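PDB 2D2R: isoprenyl transferase from Helicobacter pylori, which catalyses condensation of isopentenyl diphosphate with allylic diphosphates such as farnesyl diphosphate, building the undecaprenyl diphosphate chain with the help of magnesium. Local coordinates for residues G109-F114 with D120-L125; K46-I51 with F135-A140; N147-A152 with L202-S207; L60-L65 with R181-V186. All blocks are in the same frame, centred on the assembly; numbering follows the deposited sequence.

Contact 1: residues G109-F114 with D120-L125; sequences GDLEGF and DTILQL
Ile122 reaches from its helix with both of its branches, and each finds a different partner in the loop 109-114. The tight half is the one made with Phe114. CD1 of Ile122 lies 3.6 Å from CE2 of Phe114 and equally near CD2, so the methyl is shared between two neighbouring ring carbons. The two side chains cross at about a right angle, and the methyl approaches the ring obliquely. With CG1 anti to the carbonyl carbon (chi1 -76°), the long arm of Ile122 extends to the ring, while the short branch CG2 serves the other half of the contact. Both Ile122 and Phe114 are buried. Phe114 also packs on Met84 of helix 80-100, and Leu141 lies against both residues.

Strand 104-108, this loop, helix 116-129 and strand 136-140 form a beta-alpha-beta unit of the parallel sheet, the two strands lying side by side. The contact therefore folds the connection that leaves the first strand back against the helix it leads into.

On the looser side, CG2 of Ile122 stands 4.1 Å from CD1 of Leu111, and Leu111 remains partly exposed. Beyond it, the solvent-facing Leu123 comes no closer to the loop than 5.1 Å. The loop holds its own shape there: Asp110 centres an inverse gamma turn, a short 3-10 segment at 111-112 follows, and just past it Phe114 N bonds back to Leu111 O at 2.9 Å.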
# COMPACT_ATOMS: atom_id res chain seq x y z
N GLY A 109 0.96 -12.35 11.30
CA GLY A 109 1.42 -13.18 10.23
C GLY A 109 0.67 -14.47 10.38
O GLY A 109 -0.15 -14.60 11.30
N ASP A 110 0.94 -15.41 9.50
CA ASP A 110 0.31 -16.72 9.53
C ASP A 110 1.08 -17.66 10.51
O ASP A 110 1.94 -18.42 10.07
CB ASP A 110 0.39 -17.32 8.15
CG ASP A 110 -0.46 -18.54 7.99
OD1 ASP A 110 -1.01 -19.08 9.00
OD2 ASP A 110 -0.56 -18.98 6.83
N LEU A 111 0.74 -17.59 11.79
CA LEU A 111 1.41 -18.40 12.81
C LEU A 111 1.11 -19.90 12.73
O LEU A 111 1.83 -20.71 13.30
CB LEU A 111 1.06 -17.87 14.19
CG LEU A 111 1.14 -16.34 14.23
CD1 LEU A 111 1.08 -15.86 15.70
CD2 LEU A 111 2.44 -15.85 13.56
N GLU A 112 0.04 -20.24 12.00
CA GLU A 112 -0.39 -21.61 11.79
C GLU A 112 0.71 -22.39 11.08
O GLU A 112 0.81 -23.61 11.19
CB GLU A 112 -1.67 -21.62 10.95
CG GLU A 112 -2.33 -22.98 10.81
CD GLU A 112 -3.69 -22.91 10.12
OE1 GLU A 112 -3.73 -22.90 8.86
OE2 GLU A 112 -4.71 -22.85 10.84
N GLY A 113 1.53 -21.69 10.33
CA GLY A 113 2.60 -22.37 9.64
C GLY A 113 3.85 -22.49 10.49
O GLY A 113 4.95 -22.65 9.95
N PHE A 114 3.71 -22.42 11.82
CA PHE A 114 4.85 -22.54 12.73
C PHE A 114 4.94 -23.86 13.47
O PHE A 114 3.94 -24.58 13.61
CB PHE A 114 4.86 -21.42 13.76
CG PHE A 114 5.24 -20.09 13.19
CD1 PHE A 114 6.06 -20.00 12.08
CD2 PHE A 114 4.79 -18.91 13.77
CE1 PHE A 114 6.42 -18.77 11.55
CE2 PHE A 114 5.14 -17.67 13.24
CZ PHE A 114 5.95 -17.60 12.14
N ASP A 120 4.30 -21.71 20.39
CA ASP A 120 4.19 -21.78 21.84
C ASP A 120 4.96 -20.62 22.50
O ASP A 120 4.43 -19.93 23.40
CB ASP A 120 4.74 -23.14 22.33
CG ASP A 120 4.27 -23.48 23.72
OD1 ASP A 120 4.74 -22.84 24.69
OD2 ASP A 120 3.42 -24.39 23.84
N THR A 121 6.19 -20.38 22.07
CA THR A 121 6.94 -19.30 22.66
C THR A 121 6.34 -17.98 22.25
O THR A 121 6.32 -17.02 23.03
CB THR A 121 8.37 -19.34 22.22
OG1 THR A 121 8.95 -20.57 22.67
CG2 THR A 121 9.14 -18.15 22.78
N ILE A 122 5.84 -17.92 21.02
CA ILE A 122 5.24 -16.67 20.57
C ILE A 122 4.06 -16.32 21.49
O ILE A 122 4.06 -15.29 22.19
CB ILE A 122 4.78 -16.80 19.11
CG1 ILE A 122 6.02 -16.72 18.20
CG2 ILE A 122 3.72 -15.74 18.79
CD1 ILE A 122 5.73 -17.04 16.72
N LEU A 123 3.08 -17.21 21.53
CA LEU A 123 1.91 -16.98 22.36
C LEU A 123 2.29 -16.64 23.80
O LEU A 123 1.65 -15.81 24.44
CB LEU A 123 1.00 -18.22 22.35
CG LEU A 123 0.44 -18.75 21.01
CD1 LEU A 123 -0.51 -19.89 21.31
CD2 LEU A 123 -0.30 -17.68 20.26
N GLN A 124 3.34 -17.25 24.32
CA GLN A 124 3.72 -16.95 25.69
C GLN A 124 4.33 -15.60 25.91
O GLN A 124 4.07 -14.96 26.93
CB GLN A 124 4.65 -18.03 26.24
CG GLN A 124 3.92 -19.35 26.48
CD GLN A 124 3.94 -19.74 27.94
OE1 GLN A 124 5.01 -19.93 28.53
NE2 GLN A 124 2.76 -19.86 28.52
N LEU A 125 5.14 -15.13 24.97
CA LEU A 125 5.73 -13.81 25.18
C LEU A 125 4.59 -12.80 25.12
O LEU A 125 4.64 -11.77 25.78
CB LEU A 125 6.78 -13.49 24.12
CG LEU A 125 7.63 -12.24 24.30
CD1 LEU A 125 8.37 -12.30 25.62
CD2 LEU A 125 8.64 -12.14 23.16

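Contact 2: residues K46-I51 with F135-A140; sequences KTLKDI and FTQVLA
Leu48 and Gln137 meet with their side chains at about a right angle, the leucine coming from helix 37-56 and the glutamine from strand 136-140. In both residues CG stands anti to the backbone N (chi1 -170° for Leu48), which sends each chain out into the layer between helix and sheet. Gln137 then bends at its second torsion, and its amide nitrogen NE2 comes to 3.3 Å from the methyl CD2 of Leu48, a close approach of a polar atom to an apolar one. The other end of the amide is engaged differently: OE1 of Gln137 is hydrogen-bonded to the hydroxyl of Tyr98, which orients the buried amide.

The second methyl of Leu48, CD1, is turned to Leu139, two residues along the strand and on the same face as Gln137, and lies 4.3 Å from CD2 of Leu139, a looser apolar touch.

Leu48 lies about 8 Å, side chain to side chain, from Asn26, a probable substrate-binding residue. In relatives of this enzyme the growing prenyl chain is housed between the sheet and two flanking helices, and this layer of leucines, with the Gln137 amide among them, lies between helix and sheet. Leu48 also packs on Leu65 of strand 62-66, the sheet neighbour of strand 136-140, while Tyr98 comes from helix 80-100.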
# COMPACT_ATOMS: atom_id res chain seq x y z
N LYS A 46 20.51 -5.95 16.29
CA LYS A 46 20.81 -4.97 17.34
C LYS A 46 20.09 -3.64 17.03
O LYS A 46 19.59 -2.95 17.94
CB LYS A 46 22.34 -4.74 17.48
CG LYS A 46 23.13 -5.99 17.87
CD LYS A 46 22.42 -6.78 18.93
CE LYS A 46 22.54 -8.28 18.64
NZ LYS A 46 21.68 -9.11 19.54
N THR A 47 20.04 -3.30 15.74
CA THR A 47 19.33 -2.09 15.35
C THR A 47 17.88 -2.23 15.77
O THR A 47 17.27 -1.34 16.35
CB THR A 47 19.33 -1.92 13.86
OG1 THR A 47 20.66 -2.04 13.38
CG2 THR A 47 18.80 -0.53 13.49
N LEU A 48 17.30 -3.37 15.45
CA LEU A 48 15.93 -3.55 15.83
C LEU A 48 15.81 -3.22 17.34
O LEU A 48 14.97 -2.43 17.76
CB LEU A 48 15.53 -5.00 15.54
CG LEU A 48 14.05 -5.36 15.65
CD1 LEU A 48 13.81 -6.67 14.92
CD2 LEU A 48 13.64 -5.49 17.08
N LYS A 49 16.70 -3.81 18.16
CA LYS A 49 16.62 -3.58 19.60
C LYS A 49 16.73 -2.11 19.93
O LYS A 49 15.88 -1.55 20.67
CB LYS A 49 17.69 -4.39 20.34
CG LYS A 49 17.57 -4.29 21.87
CD LYS A 49 18.25 -5.47 22.57
CE LYS A 49 19.75 -5.58 22.24
NZ LYS A 49 20.54 -4.33 22.61
N ASP A 50 17.73 -1.46 19.34
CA ASP A 50 17.94 -0.05 19.59
C ASP A 50 16.80 0.80 19.13
O ASP A 50 16.33 1.70 19.86
CB ASP A 50 19.21 0.40 18.91
CG ASP A 50 20.44 0.03 19.70
OD1 ASP A 50 20.36 -0.86 20.57
OD2 ASP A 50 21.50 0.63 19.43
N ILE A 51 16.35 0.53 17.90
CA ILE A 51 15.24 1.31 17.40
C ILE A 51 14.03 1.12 18.27
O ILE A 51 13.39 2.09 18.64
CB ILE A 51 14.87 0.94 15.95
CG1 ILE A 51 16.02 1.28 15.01
CG2 ILE A 51 13.63 1.70 15.56
CD1 ILE A 51 16.36 2.73 14.96
N PHE A 135 3.34 1.33 25.06
CA PHE A 135 4.05 1.04 23.81
C PHE A 135 3.98 -0.43 23.44
O PHE A 135 4.13 -1.29 24.31
CB PHE A 135 5.53 1.47 23.95
CG PHE A 135 6.42 1.09 22.78
CD1 PHE A 135 6.37 1.81 21.58
CD2 PHE A 135 7.38 0.08 22.91
CE1 PHE A 135 7.27 1.53 20.52
CE2 PHE A 135 8.28 -0.21 21.88
CZ PHE A 135 8.22 0.52 20.67
N THR A 136 3.75 -0.69 22.15
CA THR A 136 3.70 -2.05 21.63
C THR A 136 4.68 -2.24 20.46
O THR A 136 4.83 -1.35 19.60
CB THR A 136 2.32 -2.43 21.07
OG1 THR A 136 1.32 -2.36 22.09
CG2 THR A 136 2.37 -3.86 20.48
N GLN A 137 5.34 -3.38 20.44
CA GLN A 137 6.25 -3.71 19.34
C GLN A 137 5.57 -4.91 18.71
O GLN A 137 5.26 -5.88 19.40
CB GLN A 137 7.66 -4.11 19.81
CG GLN A 137 8.60 -4.39 18.62
CD GLN A 137 9.59 -5.52 18.86
OE1 GLN A 137 9.21 -6.68 19.09
NE2 GLN A 137 10.87 -5.19 18.82
N VAL A 138 5.32 -4.81 17.41
CA VAL A 138 4.69 -5.86 16.66
C VAL A 138 5.70 -6.43 15.68
O VAL A 138 6.39 -5.66 14.99
CB VAL A 138 3.46 -5.32 15.86
CG1 VAL A 138 2.70 -6.49 15.21
CG2 VAL A 138 2.55 -4.48 16.79
N LEU A 139 5.85 -7.76 15.66
CA LEU A 139 6.75 -8.38 14.69
C LEU A 139 5.90 -9.15 13.68
O LEU A 139 5.04 -9.99 14.04
CB LEU A 139 7.81 -9.32 15.32
CG LEU A 139 8.93 -8.69 16.20
CD1 LEU A 139 9.96 -9.81 16.61
CD2 LEU A 139 9.63 -7.57 15.51
N ALA A 140 6.14 -8.84 12.42
CA ALA A 140 5.47 -9.50 11.32
C ALA A 140 6.27 -10.76 11.03
O ALA A 140 7.40 -10.67 10.58
CB ALA A 140 5.46 -8.59 10.09

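Contact 3: residues N147-A152 with L202-S207; sequences NELSRA and LLWQSS
Glu148 of helix 145-158 and Gln205 approach from opposite directions, with carboxylate and amide planes 23° apart, joining the helix to a type I beta turn (Trp204 to Ser207) that leads toward the last strand of the sheet, beside the dimer interface. From CB the glutamate chain leaves with CG anti to the backbone N and stays extended, which carries the carboxylate across to the turn. Its CD comes to 3.4 Å from Gln205 NE2. At the tip, OE1 of Glu148 accepts a hydrogen bond from NE2 of Gln205 at 3.0 Å, nearly straight at 171°. The donor sits on the syn side, 27° out of the carboxylate plane, while the acceptor lies in the amide plane. OE1 also bonds to Tyr143 OH, and OE2 weakly to Asp179 N, so this buried carboxylate is gripped at both oxygens; NE2 of Gln205 has a further partner in Thr180.

Next to this polar pair lies an apolar one. Leu149 CD2 is 3.9 Å from CE3 of Trp204, its side chain crossing the indole at about a right angle, and Ile174 touches both. The same indole makes a cation-pi contact with Lys146 of the second subunit.

Leu202, two residues ahead of the turn, ties onto it: its O takes both Ser206 N at 3.0 Å and Ser206 OG at 2.7 Å, the two donors arriving from opposite faces of the carbonyl plane.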
# COMPACT_ATOMS: atom_id res chain seq x y z
N ASN A 147 -2.38 -12.39 2.39
CA ASN A 147 -2.73 -13.54 3.22
C ASN A 147 -3.47 -13.09 4.47
O ASN A 147 -4.44 -13.70 4.86
CB ASN A 147 -1.44 -14.32 3.63
CG ASN A 147 -1.75 -15.43 4.67
OD1 ASN A 147 -2.20 -16.51 4.33
ND2 ASN A 147 -1.53 -15.14 5.91
N GLU A 148 -3.02 -12.02 5.12
CA GLU A 148 -3.74 -11.55 6.30
C GLU A 148 -5.20 -11.23 5.96
O GLU A 148 -6.12 -11.59 6.70
CB GLU A 148 -3.09 -10.30 6.90
CG GLU A 148 -3.77 -9.78 8.20
CD GLU A 148 -3.26 -8.39 8.62
OE1 GLU A 148 -2.70 -7.63 7.75
OE2 GLU A 148 -3.41 -8.05 9.81
N LEU A 149 -5.44 -10.56 4.84
CA LEU A 149 -6.80 -10.24 4.45
C LEU A 149 -7.60 -11.49 4.13
O LEU A 149 -8.82 -11.56 4.41
CB LEU A 149 -6.79 -9.26 3.25
CG LEU A 149 -6.46 -7.83 3.73
CD1 LEU A 149 -5.89 -6.96 2.56
CD2 LEU A 149 -7.76 -7.19 4.33
N SER A 150 -6.93 -12.49 3.54
CA SER A 150 -7.59 -13.74 3.22
C SER A 150 -8.03 -14.42 4.49
O SER A 150 -9.08 -15.01 4.54
CB SER A 150 -6.61 -14.69 2.51
OG SER A 150 -6.29 -14.16 1.24
N ARG A 151 -7.18 -14.39 5.52
CA ARG A 151 -7.52 -15.03 6.79
C ARG A 151 -8.61 -14.23 7.48
O ARG A 151 -9.47 -14.81 8.17
CB ARG A 151 -6.27 -15.16 7.68
CG ARG A 151 -5.30 -16.21 7.14
CD ARG A 151 -4.07 -16.45 8.11
NE ARG A 151 -3.06 -15.38 8.07
CZ ARG A 151 -2.92 -14.42 8.99
NH1 ARG A 151 -3.73 -14.39 10.02
NH2 ARG A 151 -1.99 -13.46 8.86
N ALA A 152 -8.63 -12.92 7.27
CA ALA A 152 -9.67 -12.09 7.89
C ALA A 152 -11.00 -12.50 7.27
O ALA A 152 -12.02 -12.60 7.97
CB ALA A 152 -9.40 -10.63 7.62
N LEU A 202 1.29 -4.64 5.32
CA LEU A 202 0.33 -3.73 5.94
C LEU A 202 -0.33 -2.83 4.90
O LEU A 202 -0.44 -1.62 5.09
CB LEU A 202 1.06 -2.84 6.97
CG LEU A 202 1.72 -3.59 8.16
CD1 LEU A 202 2.38 -2.55 9.16
CD2 LEU A 202 0.66 -4.38 8.84
N LEU A 203 -0.83 -3.43 3.83
CA LEU A 203 -1.46 -2.64 2.74
C LEU A 203 -2.71 -1.90 3.25
O LEU A 203 -2.87 -0.69 3.08
CB LEU A 203 -1.78 -3.58 1.60
CG LEU A 203 -0.58 -4.36 1.02
CD1 LEU A 203 -1.03 -5.40 -0.05
CD2 LEU A 203 0.32 -3.39 0.34
N TRP A 204 -3.56 -2.63 3.94
CA TRP A 204 -4.78 -2.07 4.48
C TRP A 204 -4.50 -1.04 5.54
O TRP A 204 -5.06 0.04 5.49
CB TRP A 204 -5.64 -3.20 5.05
CG TRP A 204 -6.92 -2.74 5.72
CD1 TRP A 204 -7.05 -2.14 6.98
CD2 TRP A 204 -8.24 -2.92 5.23
NE1 TRP A 204 -8.38 -1.96 7.26
CE2 TRP A 204 -9.13 -2.44 6.21
CE3 TRP A 204 -8.76 -3.46 4.04
CZ2 TRP A 204 -10.51 -2.47 6.04
CZ3 TRP A 204 -10.12 -3.49 3.87
CH2 TRP A 204 -10.99 -3.01 4.87
N GLN A 205 -3.59 -1.36 6.47
CA GLN A 205 -3.32 -0.47 7.58
C GLN A 205 -2.54 0.79 7.25
O GLN A 205 -2.56 1.70 8.01
CB GLN A 205 -2.57 -1.23 8.72
CG GLN A 205 -3.37 -2.50 9.13
CD GLN A 205 -3.07 -3.80 8.34
OE1 GLN A 205 -2.68 -3.77 7.16
NE2 GLN A 205 -3.34 -4.98 8.99
N SER A 206 -1.88 0.80 6.10
CA SER A 206 -1.07 1.95 5.69
C SER A 206 -1.81 2.73 4.58
O SER A 206 -1.16 3.48 3.88
CB SER A 206 0.29 1.42 5.15
OG SER A 206 0.92 0.52 6.10
N SER A 207 -3.13 2.59 4.45
CA SER A 207 -3.84 3.27 3.35
C SER A 207 -3.60 4.78 3.31
O SER A 207 -3.68 5.42 2.23
CB SER A 207 -5.35 3.01 3.42
OG SER A 207 -5.84 3.53 4.66

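Contact 4: residues L60-L65 with R181-V186; sequences LECLTL and RNLPEV
The ring of Pro184 meets Cys62 through one atom, its CD lying 4.3 Å from CB of Cys62. The flat group of this segment, the Arg181 guanidinium at the exposed end of the loop, has ND2 of Asn182 over one face, offset toward the rim, and its NE makes a weak hydrogen bond to Asn176 O.

Just before the proline, Leu183 touches the sulfur of Cys62, with CD2 of Leu183 standing 4.2 Å from SG. SG of Cys62 stands anti to the backbone N (chi1 -166°), which turns the sulfur to Leu183 while CB meets Pro184. Both touches are at ordinary van der Waals range, and the contact is purely apolar. Cys62 is buried, whereas Leu183 and Pro184 stay partly exposed.

This is plain packing of the irregular segment 181-186 on one face of the parallel sheet. Pro184 O is further held by His18 ND1, and Glu185 forms a salt bridge with Lys146 of the second subunit. Strand 62-66 runs between strands 136-140 and 18-22; Leu183 also rests on Val138 of the former, while Leu63 and Leu65, on the other face of strand 62-66, pack against helix 37-56.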
# COMPACT_ATOMS: atom_id res chain seq x y z
N LEU A 60 6.08 6.49 21.57
CA LEU A 60 5.53 5.98 20.31
C LEU A 60 4.50 5.02 20.86
O LEU A 60 4.74 4.40 21.89
CB LEU A 60 6.59 5.20 19.53
CG LEU A 60 6.32 4.91 18.06
CD1 LEU A 60 7.02 5.99 17.20
CD2 LEU A 60 6.84 3.52 17.68
N GLU A 61 3.36 4.88 20.23
CA GLU A 61 2.44 3.93 20.80
C GLU A 61 2.58 2.53 20.17
O GLU A 61 2.24 1.52 20.80
CB GLU A 61 0.99 4.44 20.67
CG GLU A 61 0.69 5.71 21.43
CD GLU A 61 -0.71 6.27 21.11
OE1 GLU A 61 -1.56 5.52 20.52
OE2 GLU A 61 -0.97 7.45 21.43
N CYS A 62 3.11 2.47 18.93
CA CYS A 62 3.22 1.19 18.23
C CYS A 62 4.32 1.20 17.17
O CYS A 62 4.49 2.17 16.45
CB CYS A 62 1.87 0.84 17.56
SG CYS A 62 1.73 -0.83 17.02
N LEU A 63 5.06 0.11 17.07
CA LEU A 63 6.14 -0.01 16.11
C LEU A 63 5.95 -1.41 15.53
O LEU A 63 5.92 -2.39 16.29
CB LEU A 63 7.50 0.08 16.83
CG LEU A 63 8.75 -0.10 15.96
CD1 LEU A 63 8.83 1.12 15.00
CD2 LEU A 63 10.06 -0.20 16.82
N THR A 64 5.79 -1.50 14.21
CA THR A 64 5.60 -2.79 13.58
C THR A 64 6.78 -2.98 12.62
O THR A 64 7.05 -2.11 11.79
CB THR A 64 4.29 -2.82 12.80
OG1 THR A 64 3.21 -2.58 13.69
CG2 THR A 64 4.11 -4.17 12.17
N LEU A 65 7.45 -4.13 12.71
CA LEU A 65 8.65 -4.42 11.92
C LEU A 65 8.44 -5.63 11.03
O LEU A 65 7.91 -6.66 11.46
CB LEU A 65 9.86 -4.63 12.88
CG LEU A 65 10.24 -3.42 13.75
CD1 LEU A 65 11.31 -3.79 14.74
CD2 LEU A 65 10.75 -2.27 12.88
N ARG A 181 -5.94 -5.97 14.65
CA ARG A 181 -7.11 -5.39 15.28
C ARG A 181 -6.73 -4.63 16.58
O ARG A 181 -5.82 -5.06 17.33
CB ARG A 181 -8.13 -6.50 15.57
CG ARG A 181 -7.66 -7.52 16.57
CD ARG A 181 -8.65 -8.66 16.54
NE ARG A 181 -9.86 -8.38 17.34
CZ ARG A 181 -9.90 -8.48 18.68
NH1 ARG A 181 -8.83 -8.83 19.39
NH2 ARG A 181 -11.04 -8.22 19.33
N ASN A 182 -7.39 -3.50 16.81
CA ASN A 182 -7.13 -2.72 18.02
C ASN A 182 -5.81 -1.94 18.02
O ASN A 182 -5.53 -1.22 18.97
CB ASN A 182 -7.18 -3.62 19.27
CG ASN A 182 -8.48 -4.40 19.38
OD1 ASN A 182 -9.57 -3.87 19.12
ND2 ASN A 182 -8.37 -5.66 19.76
N LEU A 183 -4.98 -2.08 16.98
CA LEU A 183 -3.78 -1.25 16.96
C LEU A 183 -4.22 -0.03 16.15
O LEU A 183 -5.18 -0.10 15.40
CB LEU A 183 -2.63 -1.96 16.24
CG LEU A 183 -2.16 -3.29 16.85
CD1 LEU A 183 -1.10 -3.91 15.93
CD2 LEU A 183 -1.62 -3.06 18.27
N PRO A 184 -3.54 1.10 16.31
CA PRO A 184 -3.99 2.25 15.51
C PRO A 184 -3.49 2.02 14.06
O PRO A 184 -2.66 1.15 13.81
CB PRO A 184 -3.31 3.44 16.16
CG PRO A 184 -2.06 2.87 16.77
CD PRO A 184 -2.37 1.42 17.15
N GLU A 185 -4.01 2.80 13.12
CA GLU A 185 -3.56 2.63 11.76
C GLU A 185 -2.13 3.13 11.67
O GLU A 185 -1.59 3.81 12.58
CB GLU A 185 -4.45 3.44 10.77
CG GLU A 185 -5.89 2.92 10.65
CD GLU A 185 -6.00 1.46 10.13
OE1 GLU A 185 -5.84 1.22 8.91
OE2 GLU A 185 -6.27 0.56 10.95
N VAL A 186 -1.47 2.78 10.58
CA VAL A 186 -0.11 3.21 10.39
C VAL A 186 -0.01 4.69 10.01
O VAL A 186 -0.70 5.13 9.07
CB VAL A 186 0.58 2.38 9.31
CG1 VAL A 186 1.96 2.96 9.04
CG2 VAL A 186 0.66 0.94 9.75

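From the N terminus, 46-51 opens contact 2 and 60-65 opens contact 4. Contact 1 then opens at 109-114 and closes a short loop at 120-125, nested inside both. Segment 135-140 closes contact 2 after contact 4 has opened, so these two cross; their strands, 62-66 and 136-140, are sheet neighbours. Contact 3 opens at 147-152, in series with contacts 1 and 2. Segment 181-186 closes contact 4 and 202-207 closes contact 3, so these cross too. Contact 1 packs the loop after strand 104-108 on helix 116-129; contacts 2 and 4 tie opposite faces of the sheet to a helix and a loop; contact 3 reaches the dimer side.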